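Local coordinates for protein Afp3 (Serratia entomophila, PDB 6RBN) that forms part of the contractile sheath around the inner tube of the anti-feeding prophage, a phage-tail-like particle, whose contraction probably drives injection, at residues Arg358-Ala363 with Asp385-Arg390; Arg350-Ala355 with Gln394-Gly399. One frame throughout, in Å; residues are numbered along the deposited sequence.

Contact 1: residues Arg358-Ala363 with Asp385-Arg390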
loop_
_atom_site.group_PDB
_atom_site.type_symbol
_atom_site.label_atom_id
_atom_site.label_comp_id
_atom_site.label_asym_id
_atom_site.label_seq_id
_atom_site.Cartn_x
_atom_site.Cartn_y
_atom_site.Cartn_z
ATOM N N ARG D 358 14.206 40.811 36.371
ATOM C CA ARG D 358 13.095 40.501 37.264
ATOM C C ARG D 358 12.296 39.308 36.758
ATOM O O ARG D 358 11.795 38.506 37.551
ATOM C CB ARG D 358 12.198 41.727 37.413
ATOM C CG ARG D 358 11.097 41.597 38.442
ATOM C CD ARG D 358 10.292 42.882 38.542
ATOM N NE ARG D 358 11.114 44.003 38.987
ATOM C CZ ARG D 358 11.400 45.064 38.241
ATOM N NH1 ARG D 358 10.920 45.159 37.009
ATOM N NH2 ARG D 358 12.157 46.035 38.728
ATOM N N ASP D 359 12.174 39.168 35.437
ATOM C CA ASP D 359 11.381 38.080 34.878
ATOM C C ASP D 359 12.174 36.788 34.758
ATOM O O ASP D 359 11.585 35.704 34.798
ATOM C CB ASP D 359 10.830 38.477 33.512
ATOM C CG ASP D 359 9.772 39.552 33.607
ATOM O OD1 ASP D 359 9.081 39.613 34.643
ATOM O OD2 ASP D 359 9.628 40.335 32.645
ATOM N N ILE D 360 13.492 36.880 34.589
ATOM C CA ILE D 360 14.334 35.690 34.666
ATOM C C ILE D 360 14.361 35.151 36.090
ATOM O O ILE D 360 14.303 33.935 36.307
ATOM C CB ILE D 360 15.742 36.008 34.124
ATOM C CG1 ILE D 360 15.694 36.190 32.608
ATOM C CG2 ILE D 360 16.752 34.932 34.473
ATOM C CD1 ILE D 360 16.967 36.737 32.029
ATOM N N LYS D 361 14.392 36.049 37.082
ATOM C CA LYS D 361 14.398 35.637 38.483
ATOM C C LYS D 361 13.100 34.937 38.870
ATOM O O LYS D 361 13.117 33.967 39.633
ATOM C CB LYS D 361 14.635 36.851 39.376
ATOM C CG LYS D 361 14.738 36.553 40.852
ATOM C CD LYS D 361 15.025 37.815 41.633
ATOM C CE LYS D 361 15.089 37.536 43.118
ATOM N NZ LYS D 361 15.371 38.770 43.899
ATOM N N LYS D 362 11.968 35.391 38.330
ATOM C CA LYS D 362 10.704 34.719 38.604
ATOM C C LYS D 362 10.579 33.391 37.876
ATOM O O LYS D 362 9.745 32.565 38.259
ATOM C CB LYS D 362 9.531 35.621 38.226
ATOM C CG LYS D 362 9.326 36.795 39.165
ATOM C CD LYS D 362 8.209 37.717 38.688
ATOM C CE LYS D 362 6.863 37.361 39.305
ATOM N NZ LYS D 362 6.262 36.105 38.771
ATOM N N ALA D 363 11.381 33.163 36.839
ATOM C CA ALA D 363 11.333 31.919 36.089
ATOM C C ALA D 363 12.257 30.849 36.646
ATOM O O ALA D 363 11.997 29.659 36.439
ATOM C CB ALA D 363 11.686 32.173 34.622
ATOM N N ASP D 385 17.115 31.116 27.716
ATOM C CA ASP D 385 17.211 31.257 26.267
ATOM C C ASP D 385 15.841 31.381 25.614
ATOM O O ASP D 385 15.709 32.050 24.584
ATOM C CB ASP D 385 17.965 30.066 25.683
ATOM C CG ASP D 385 18.254 30.220 24.207
ATOM O OD1 ASP D 385 19.182 30.976 23.861
ATOM O OD2 ASP D 385 17.549 29.589 23.393
ATOM N N ASN D 386 14.817 30.749 26.188
ATOM C CA ASN D 386 13.467 30.930 25.667
ATOM C C ASN D 386 12.923 32.308 25.996
ATOM O O ASN D 386 12.116 32.851 25.234
ATOM C CB ASN D 386 12.527 29.862 26.218
ATOM C CG ASN D 386 12.797 28.495 25.646
ATOM O OD1 ASN D 386 13.117 28.355 24.467
ATOM N ND2 ASN D 386 12.642 27.471 26.468
ATOM N N TYR D 387 13.337 32.883 27.123
ATOM C CA TYR D 387 12.880 34.220 27.477
ATOM C C TYR D 387 13.557 35.275 26.617
ATOM O O TYR D 387 12.908 36.211 26.140
ATOM C CB TYR D 387 13.135 34.494 28.959
ATOM C CG TYR D 387 12.695 35.869 29.382
ATOM C CD1 TYR D 387 11.352 36.161 29.555
ATOM C CD2 TYR D 387 13.618 36.882 29.595
ATOM C CE1 TYR D 387 10.942 37.419 29.930
ATOM C CE2 TYR D 387 13.217 38.141 29.966
ATOM C CZ TYR D 387 11.879 38.403 30.133
ATOM O OH TYR D 387 11.472 39.659 30.508
ATOM N N LEU D 388 14.868 35.145 26.416
ATOM C CA LEU D 388 15.602 36.141 25.649
ATOM C C LEU D 388 15.312 36.058 24.162
ATOM O O LEU D 388 15.537 37.038 23.448
ATOM C CB LEU D 388 17.101 35.989 25.883
ATOM C CG LEU D 388 17.598 36.251 27.297
ATOM C CD1 LEU D 388 19.079 35.984 27.369
ATOM C CD2 LEU D 388 17.283 37.662 27.714
ATOM N N TYR D 389 14.831 34.917 23.675
ATOM C CA TYR D 389 14.441 34.838 22.275
ATOM C C TYR D 389 13.148 35.593 22.018
ATOM O O TYR D 389 13.012 36.246 20.980
ATOM C CB TYR D 389 14.292 33.385 21.837
ATOM C CG TYR D 389 13.949 33.236 20.375
ATOM C CD1 TYR D 389 14.919 33.391 19.398
ATOM C CD2 TYR D 389 12.653 32.950 19.972
ATOM C CE1 TYR D 389 14.612 33.261 18.063
ATOM C CE2 TYR D 389 12.335 32.829 18.642
ATOM C CZ TYR D 389 13.318 32.979 17.693
ATOM O OH TYR D 389 13.000 32.849 16.363
ATOM N N ARG D 390 12.189 35.520 22.939
ATOM C CA ARG D 390 10.927 36.211 22.720
ATOM C C ARG D 390 10.974 37.673 23.139
ATOM O O ARG D 390 9.966 38.369 22.997
ATOM C CB ARG D 390 9.781 35.494 23.435
ATOM C CG ARG D 390 9.857 35.479 24.944
ATOM C CD ARG D 390 8.605 34.839 25.530
ATOM N NE ARG D 390 8.466 33.427 25.173
ATOM C CZ ARG D 390 8.918 32.418 25.912
ATOM N NH1 ARG D 390 9.527 32.657 27.063
ATOM N NH2 ARG D 390 8.746 31.167 25.506
#

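Contact 2: residues Arg350-Ala355 with Gln394-Gly399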
loop_
_atom_site.group_PDB
_atom_site.type_symbol
_atom_site.label_atom_id
_atom_site.label_comp_id
_atom_site.label_asym_id
_atom_site.label_seq_id
_atom_site.Cartn_x
_atom_site.Cartn_y
_atom_site.Cartn_z
ATOM N N ARG D 350 18.024 51.183 30.862
ATOM C CA ARG D 350 18.149 50.761 32.250
ATOM C C ARG D 350 16.960 49.919 32.697
ATOM O O ARG D 350 17.139 48.886 33.348
ATOM C CB ARG D 350 18.302 51.988 33.145
ATOM C CG ARG D 350 18.281 51.721 34.635
ATOM C CD ARG D 350 19.539 51.040 35.142
ATOM N NE ARG D 350 19.418 49.589 35.172
ATOM C CZ ARG D 350 20.406 48.763 35.490
ATOM N NH1 ARG D 350 21.597 49.245 35.817
ATOM N NH2 ARG D 350 20.206 47.455 35.490
ATOM N N ARG D 351 15.742 50.338 32.356
ATOM C CA ARG D 351 14.561 49.596 32.775
ATOM C C ARG D 351 14.299 48.355 31.935
ATOM O O ARG D 351 13.466 47.536 32.328
ATOM C CB ARG D 351 13.324 50.496 32.755
ATOM C CG ARG D 351 13.338 51.567 33.824
ATOM C CD ARG D 351 12.082 52.414 33.797
ATOM N NE ARG D 351 10.895 51.657 34.174
ATOM C CZ ARG D 351 9.895 51.380 33.345
ATOM N NH1 ARG D 351 9.934 51.807 32.093
ATOM N NH2 ARG D 351 8.851 50.684 33.773
ATOM N N LEU D 352 14.965 48.202 30.791
ATOM C CA LEU D 352 14.919 46.931 30.081
ATOM C C LEU D 352 15.692 45.864 30.839
ATOM O O LEU D 352 15.211 44.739 31.015
ATOM C CB LEU D 352 15.479 47.085 28.670
ATOM C CG LEU D 352 15.540 45.814 27.828
ATOM C CD1 LEU D 352 14.155 45.270 27.567
ATOM C CD2 LEU D 352 16.270 46.081 26.533
ATOM N N PHE D 353 16.898 46.203 31.296
ATOM C CA PHE D 353 17.692 45.284 32.097
ATOM C C PHE D 353 17.083 45.022 33.465
ATOM O O PHE D 353 17.220 43.913 33.982
ATOM C CB PHE D 353 19.116 45.814 32.245
ATOM C CG PHE D 353 19.988 45.537 31.058
ATOM C CD1 PHE D 353 20.742 44.381 31.000
ATOM C CD2 PHE D 353 20.019 46.401 29.983
ATOM C CE1 PHE D 353 21.537 44.114 29.908
ATOM C CE2 PHE D 353 20.810 46.135 28.884
ATOM C CZ PHE D 353 21.567 44.989 28.849
ATOM N N ASP D 354 16.405 46.000 34.063
ATOM C CA ASP D 354 15.747 45.738 35.338
ATOM C C ASP D 354 14.533 44.835 35.171
ATOM O O ASP D 354 14.231 44.037 36.064
ATOM C CB ASP D 354 15.331 47.042 36.012
ATOM C CG ASP D 354 16.510 47.839 36.520
ATOM O OD1 ASP D 354 17.560 47.228 36.814
ATOM O OD2 ASP D 354 16.384 49.072 36.646
ATOM N N ALA D 355 13.835 44.934 34.039
ATOM C CA ALA D 355 12.664 44.099 33.813
ATOM C C ALA D 355 13.038 42.704 33.342
ATOM O O ALA D 355 12.310 41.747 33.622
ATOM C CB ALA D 355 11.732 44.751 32.796
ATOM N N GLN D 394 10.281 40.433 19.513
ATOM C CA GLN D 394 9.318 41.515 19.636
ATOM C C GLN D 394 9.990 42.881 19.658
ATOM O O GLN D 394 9.330 43.882 19.952
ATOM C CB GLN D 394 8.441 41.321 20.873
ATOM C CG GLN D 394 9.145 41.435 22.196
ATOM C CD GLN D 394 8.228 41.078 23.346
ATOM O OE1 GLN D 394 7.054 40.778 23.141
ATOM N NE2 GLN D 394 8.757 41.107 24.560
ATOM N N GLY D 395 11.279 42.947 19.346
ATOM C CA GLY D 395 11.956 44.202 19.113
ATOM C C GLY D 395 12.717 44.787 20.279
ATOM O O GLY D 395 13.193 45.920 20.170
ATOM N N ALA D 396 12.853 44.059 21.386
ATOM C CA ALA D 396 13.493 44.625 22.567
ATOM C C ALA D 396 15.004 44.709 22.412
ATOM O O ALA D 396 15.612 45.715 22.789
ATOM C CB ALA D 396 13.148 43.800 23.804
ATOM N N LEU D 397 15.623 43.672 21.867
ATOM C CA LEU D 397 17.070 43.592 21.803
ATOM C C LEU D 397 17.570 44.045 20.441
ATOM O O LEU D 397 16.919 43.839 19.415
ATOM C CB LEU D 397 17.536 42.168 22.092
ATOM C CG LEU D 397 17.170 41.679 23.493
ATOM C CD1 LEU D 397 17.563 40.231 23.674
ATOM C CD2 LEU D 397 17.818 42.548 24.544
ATOM N N ALA D 398 18.747 44.669 20.442
ATOM C CA ALA D 398 19.326 45.248 19.233
ATOM C C ALA D 398 20.213 44.205 18.569
ATOM O O ALA D 398 21.422 44.150 18.773
ATOM C CB ALA D 398 20.107 46.513 19.560
ATOM N N GLY D 399 19.586 43.367 17.751
ATOM C CA GLY D 399 20.313 42.367 17.003
ATOM C C GLY D 399 19.676 42.139 15.648
ATOM O O GLY D 399 18.589 42.634 15.355
#

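Contact 1: residues Arg358-Ala363 with Asp385-Arg390
Tyr387 reaches across from helix 374-392 and brings its ring up to Asp359 and Ile360 of helix 347-364. The helices run roughly antiparallel, with 148° between the directions of their short segments. Their axes come no closer than 10.8 Å, a wide spacing that side chains have to bridge. Tyr387 does most of this. Its CG stands anti to the backbone N (chi1 179°), which carries the ring out to the partner helix.

The apolar part of the contact is made by Ile360 with the Tyr387 ring and Leu388. Ile360 meets the ring obliquely, with CG1 3.7 Å from CD2 of Tyr387. The end of the isoleucine continues toward the second helix, where CD1 of Ile360 lies 4.4 Å from CD2 of Leu388. That last pair is loose. Leu388 also packs on Tyr406, Val408, Val430 and Met432, so helix 374-392 is tied to strands 406-409 and 425-432 through this residue. Ile360 touches Phe348 of a neighbouring Afp2 chain as well.

The polar part is at the phenol end. OD2 of Asp359 is 2.9 Å from OH of Tyr387. The carboxylate plane is turned 74° from the ring plane, so the two groups do not stack. The methylene of Asp359 also takes part, with CB 3.5 Å from CZ of Tyr387. The aspartate therefore touches the tyrosine through both its CB and its carboxylate. Asp359 and Tyr387 are partly exposed, whereas Ile360 and Leu388 are buried, so the Ile360-Leu388 pair is the more buried part of the contact and the Asp359-Tyr387 pair the less buried.

This is antiparallel helix-helix packing in the C-terminal domain of the phage tail sheath family, with the second helix lying on the strands of that domain.

Contact 2: residues Arg350-Ala355 with Gln394-Gly399
Leu352 is the residue of helix 347-364 that touches the loop 394-399, through both of its methyl groups. Before it, Arg350 turns aside to its own helix, where NH2 forms a 3.0 Å salt bridge with OD1 of Asp354. The same NH2 also pairs with Glu14 of a neighbouring Afp2 chain. Arg351 makes a salt bridge with Asp282.

Leu352 points at the loop, and a trans chi1 (178°) swings its branch point away from the backbone N and toward the loop. Its CD1 lies 4.2 Å from CB of Ala396. Its CD2 sits 3.8 Å from the backbone O of Ala396 and 4.3 Å from CD2 of Leu397. All three residues are buried, and the contact is purely van der Waals. Phe353 follows and sets its ring edge-to-face with Trp344.

A Schellman motif ends helix 374-392 ahead of this loop, with Gly395 at positive phi as the C-prime residue. Ala396 then packs on Leu391 and Trp288, and Leu397 on Trp392 and Met432. Leu352 also touches Val287 in a loop. The contact joins helix 347-364 to the loop after helix 374-392, with strand 425-432 reached through Leu397 and Met432.

In the fold
Following the chain from the N terminus, helix 347-364 comes late and carries 350-355 of contact 2 and then 358-363 of contact 1. The chain turns, runs back along helix 374-392 and closes contact 1 at 385-390. The loop after that helix closes contact 2 at 394-399. Contact 1 is thus nested inside contact 2, and both use helix 347-364. Their centres are 11 Å apart, and they touch where Leu397 packs on the backbone of Leu388 and where the Tyr387 hydroxyl nears the backbone of Ala355. Together they fasten helix 347-364 to helix 374-392 and the loop leading to strand 406-409, all within the C-terminal sheath domain.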